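Transcriptional regulator, LRP/AsnC family (Neisseria meningitidis, PDB 2P6S) probably regulates transcription by binding specific DNA sequences, and carries an Lrp/AsnC-type ligand-binding domain in which methionine is bound here. Local coordinates at residues 74-79 with 134-139. Numbering follows the deposited sequence.
Sequences IRVSIR and HGVQDA. With MET (methionine), chain I.
Val76 lays its CG1 methyl against CG1 of Val136, 3.5 Å away, the two side chains crossing at about a right angle. Both CG1 atoms stand anti to their own backbone N (chi1 -174° in Val76), which turns the two methyls toward each other over this face of the sheet. Further along this face, CD1 of Ile78 meets CG2 of Val136 at 4.2 Å, and Ala139 fills in beside Ile74 and Val76. Leu130 of helix 119-130 packs on Ile74, Val136 and Ala139, and Phe88 of helix 84-92 on Ile78 and Val136, as expected for the helix-backed antiparallel sheet of an Lrp/AsnC ligand-binding domain.

The backbones run antiparallel, but the ladder is broken by a classic beta bulge: Gln137 and Asp138 both face Ser77. The carbonyl of Ser77 takes Gln137 N at 2.9 Å and, weakly, Asp138 N, while Ser77 N donates to Asp138 O at 3.0 Å. Past the bulge, Arg79 N bonds to Gly135 O.

Beyond the strand end, Arg79 bends at chi3 (65°) and brings NE to 3.2 Å from His134 O, the acceptor lying close to the guanidinium plane. OE1 of Gln137 lies against the CG and CD methylenes of Arg79, the guanidinium and amide planes turned 73° apart.

On the opposite face from Val76, Ser77 OG hydrogen-bonds Asp109, and the Asp138 carboxylate heads away to lie close to Asp109 of the second subunit. Asp138 and Asp109 are calcium ligands in a structure of this protein. The bound methionine sits beside Ala139, hydrogen-bonded to Ser141 and to the second subunit. Apolar side chains thus pack under two helices on one face, while the acidic groups gathered on the other would probably favour a cation at the subunit interface.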
ATOM      1  N   ILE G  74     -12.781  11.452  -4.807  1.00 65.27           N
ATOM      2  CA  ILE G  74     -12.793  10.032  -5.176  1.00 62.92           C
ATOM      3  C   ILE G  74     -11.641   9.702  -6.127  1.00 69.35           C
ATOM      4  O   ILE G  74     -11.452  10.401  -7.128  1.00 73.44           O
ATOM      5  CB  ILE G  74     -14.117   9.648  -5.854  1.00 57.17           C
ATOM      6  CG1 ILE G  74     -15.304  10.174  -5.050  1.00 58.32           C
ATOM      7  CG2 ILE G  74     -14.223   8.150  -5.986  1.00 49.92           C
ATOM      8  CD1 ILE G  74     -16.635   9.689  -5.551  1.00 47.85           C
ATOM      9  N   ARG G  75     -10.886   8.641  -5.809  1.00 71.52           N
ATOM     10  CA  ARG G  75      -9.766   8.171  -6.651  1.00 71.01           C
ATOM     11  C   ARG G  75     -10.219   6.945  -7.437  1.00 64.82           C
ATOM     12  O   ARG G  75     -10.538   5.917  -6.849  1.00 59.21           O
ATOM     13  CB  ARG G  75      -8.511   7.795  -5.830  1.00 73.93           C
ATOM     14  CG  ARG G  75      -8.515   8.158  -4.345  1.00 77.38           C
ATOM     15  CD  ARG G  75      -7.142   7.917  -3.666  1.00 77.34           C
ATOM     16  NE  ARG G  75      -6.059   8.668  -4.299  1.00 81.38           N
ATOM     17  CZ  ARG G  75      -5.985   9.998  -4.329  1.00 85.98           C
ATOM     18  NH1 ARG G  75      -6.937  10.732  -3.762  1.00 85.33           N
ATOM     19  NH2 ARG G  75      -4.962  10.601  -4.933  1.00 82.52           N
ATOM     20  N   VAL G  76     -10.234   7.051  -8.761  1.00 67.14           N
ATOM     21  CA  VAL G  76     -10.810   6.011  -9.619  1.00 69.87           C
ATOM     22  C   VAL G  76      -9.782   5.428 -10.585  1.00 70.82           C
ATOM     23  O   VAL G  76      -8.880   6.133 -11.034  1.00 77.50           O
ATOM     24  CB  VAL G  76     -11.983   6.589 -10.434  1.00 67.66           C
ATOM     25  CG1 VAL G  76     -12.707   5.487 -11.222  1.00 68.30           C
ATOM     26  CG2 VAL G  76     -12.939   7.317  -9.511  1.00 61.35           C
ATOM     27  N   SER G  77      -9.921   4.143 -10.897  1.00 70.60           N
ATOM     28  CA  SER G  77      -9.074   3.481 -11.886  1.00 72.41           C
ATOM     29  C   SER G  77      -9.938   2.872 -12.977  1.00 70.75           C
ATOM     30  O   SER G  77     -10.926   2.209 -12.681  1.00 67.12           O
ATOM     31  CB  SER G  77      -8.233   2.388 -11.232  1.00 75.09           C
ATOM     32  OG  SER G  77      -7.489   1.676 -12.206  1.00 80.50           O
ATOM     33  N   ILE G  78      -9.539   3.083 -14.230  1.00 75.03           N
ATOM     34  CA  ILE G  78     -10.347   2.729 -15.400  1.00 76.45           C
ATOM     35  C   ILE G  78      -9.895   1.423 -16.067  1.00 80.00           C
ATOM     36  O   ILE G  78      -8.720   1.248 -16.381  1.00 79.80           O
ATOM     37  CB  ILE G  78     -10.305   3.863 -16.452  1.00 76.33           C
ATOM     38  CG1 ILE G  78     -11.027   5.106 -15.936  1.00 79.43           C
ATOM     39  CG2 ILE G  78     -10.945   3.424 -17.745  1.00 83.42           C
ATOM     40  CD1 ILE G  78     -12.509   4.892 -15.708  1.00 87.28           C
ATOM     41  N   ARG G  79     -10.854   0.531 -16.306  1.00 86.89           N
ATOM     42  CA  ARG G  79     -10.598  -0.786 -16.904  1.00 92.36           C
ATOM     43  C   ARG G  79     -10.023  -0.688 -18.320  1.00 91.12           C
ATOM     44  O   ARG G  79     -10.351   0.235 -19.066  1.00 86.64           O
ATOM     45  CB  ARG G  79     -11.900  -1.603 -16.933  1.00 93.61           C
ATOM     46  CG  ARG G  79     -11.724  -3.077 -17.274  1.00 97.14           C
ATOM     47  CD  ARG G  79     -12.974  -3.888 -16.926  1.00 98.96           C
ATOM     48  NE  ARG G  79     -14.138  -3.509 -17.730  1.00103.53           N
ATOM     49  CZ  ARG G  79     -14.345  -3.873 -18.996  1.00 98.15           C
ATOM     50  NH1 ARG G  79     -13.473  -4.640 -19.645  1.00 96.09           N
ATOM     51  NH2 ARG G  79     -15.442  -3.463 -19.620  1.00 98.86           N
ATOM     52  N   HIS G 134     -19.342   0.601 -16.895  1.00 81.74           N
ATOM     53  CA  HIS G 134     -18.492  -0.450 -17.493  1.00 85.09           C
ATOM     54  C   HIS G 134     -16.976  -0.197 -17.376  1.00 84.83           C
ATOM     55  O   HIS G 134     -16.210  -1.107 -17.052  1.00 85.32           O
ATOM     56  CB  HIS G 134     -18.882  -0.690 -18.966  1.00 85.80           C
ATOM     57  CG  HIS G 134     -18.691   0.505 -19.854  1.00 91.63           C
ATOM     58  ND1 HIS G 134     -19.564   1.573 -19.870  1.00 94.28           N
ATOM     59  CD2 HIS G 134     -17.728   0.797 -20.761  1.00 93.30           C
ATOM     60  CE1 HIS G 134     -19.150   2.467 -20.750  1.00 90.86           C
ATOM     61  NE2 HIS G 134     -18.037   2.021 -21.304  1.00 92.46           N
ATOM     62  N   GLY G 135     -16.556   1.038 -17.624  1.00 83.36           N
ATOM     63  CA  GLY G 135     -15.143   1.402 -17.595  1.00 82.13           C
ATOM     64  C   GLY G 135     -14.505   1.567 -16.226  1.00 80.53           C
ATOM     65  O   GLY G 135     -13.283   1.549 -16.118  1.00 83.91           O
ATOM     66  N   VAL G 136     -15.311   1.736 -15.180  1.00 79.39           N
ATOM     67  CA  VAL G 136     -14.779   1.990 -13.836  1.00 75.85           C
ATOM     68  C   VAL G 136     -14.466   0.677 -13.121  1.00 73.06           C
ATOM     69  O   VAL G 136     -15.378  -0.060 -12.753  1.00 71.38           O
ATOM     70  CB  VAL G 136     -15.770   2.821 -12.983  1.00 75.48           C
ATOM     71  CG1 VAL G 136     -15.200   3.085 -11.589  1.00 76.47           C
ATOM     72  CG2 VAL G 136     -16.104   4.129 -13.687  1.00 72.36           C
ATOM     73  N   GLN G 137     -13.177   0.399 -12.923  1.00 74.45           N
ATOM     74  CA  GLN G 137     -12.725  -0.848 -12.301  1.00 76.18           C
ATOM     75  C   GLN G 137     -12.742  -0.789 -10.767  1.00 74.80           C
ATOM     76  O   GLN G 137     -13.108  -1.770 -10.125  1.00 77.86           O
ATOM     77  CB  GLN G 137     -11.324  -1.225 -12.815  1.00 77.85           C
ATOM     78  CG  GLN G 137     -10.839  -2.631 -12.420  1.00 86.64           C
ATOM     79  CD  GLN G 137     -11.657  -3.768 -13.050  1.00 94.36           C
ATOM     80  OE1 GLN G 137     -11.475  -4.115 -14.219  1.00 92.89           O
ATOM     81  NE2 GLN G 137     -12.543  -4.365 -12.259  1.00 98.88           N
ATOM     82  N   ASP G 138     -12.345   0.341 -10.177  1.00 75.61           N
ATOM     83  CA  ASP G 138     -12.305   0.475  -8.707  1.00 73.87           C
ATOM     84  C   ASP G 138     -12.287   1.938  -8.266  1.00 68.19           C
ATOM     85  O   ASP G 138     -11.627   2.764  -8.898  1.00 68.54           O
ATOM     86  CB  ASP G 138     -11.079  -0.252  -8.125  1.00 73.77           C
ATOM     87  CG  ASP G 138     -11.214  -0.543  -6.624  1.00 84.66           C
ATOM     88  OD1 ASP G 138     -12.323  -0.400  -6.056  1.00 89.73           O
ATOM     89  OD2 ASP G 138     -10.199  -0.930  -6.005  1.00 91.99           O
ATOM     90  N   ALA G 139     -13.006   2.241  -7.182  1.00 61.16           N
ATOM     91  CA  ALA G 139     -13.069   3.602  -6.628  1.00 56.21           C
ATOM     92  C   ALA G 139     -12.647   3.592  -5.173  1.00 52.52           C
ATOM     93  O   ALA G 139     -12.853   2.606  -4.485  1.00 49.13           O
ATOM     94  CB  ALA G 139     -14.472   4.178  -6.760  1.00 52.29           C
TER
HETATM   95  N   MET I1160     -14.506   1.012  -1.671  1.00 42.75           N
HETATM   96  CA  MET I1160     -15.311   1.853  -2.609  1.00 48.56           C
HETATM   97  C   MET I1160     -15.066   3.350  -2.389  1.00 49.91           C
HETATM   98  O   MET I1160     -14.152   3.756  -1.674  1.00 51.80           O
HETATM   99  CB  MET I1160     -16.810   1.561  -2.458  1.00 48.68           C
HETATM  100  CG  MET I1160     -17.185   0.097  -2.578  1.00 47.81           C
HETATM  101  SD  MET I1160     -18.964  -0.121  -2.733  1.00 43.36           S
HETATM  102  CE  MET I1160     -19.122  -1.877  -2.462  1.00 46.89           C
HETATM  103  OXT MET I1160     -15.783   4.198  -2.923  1.00 47.59           O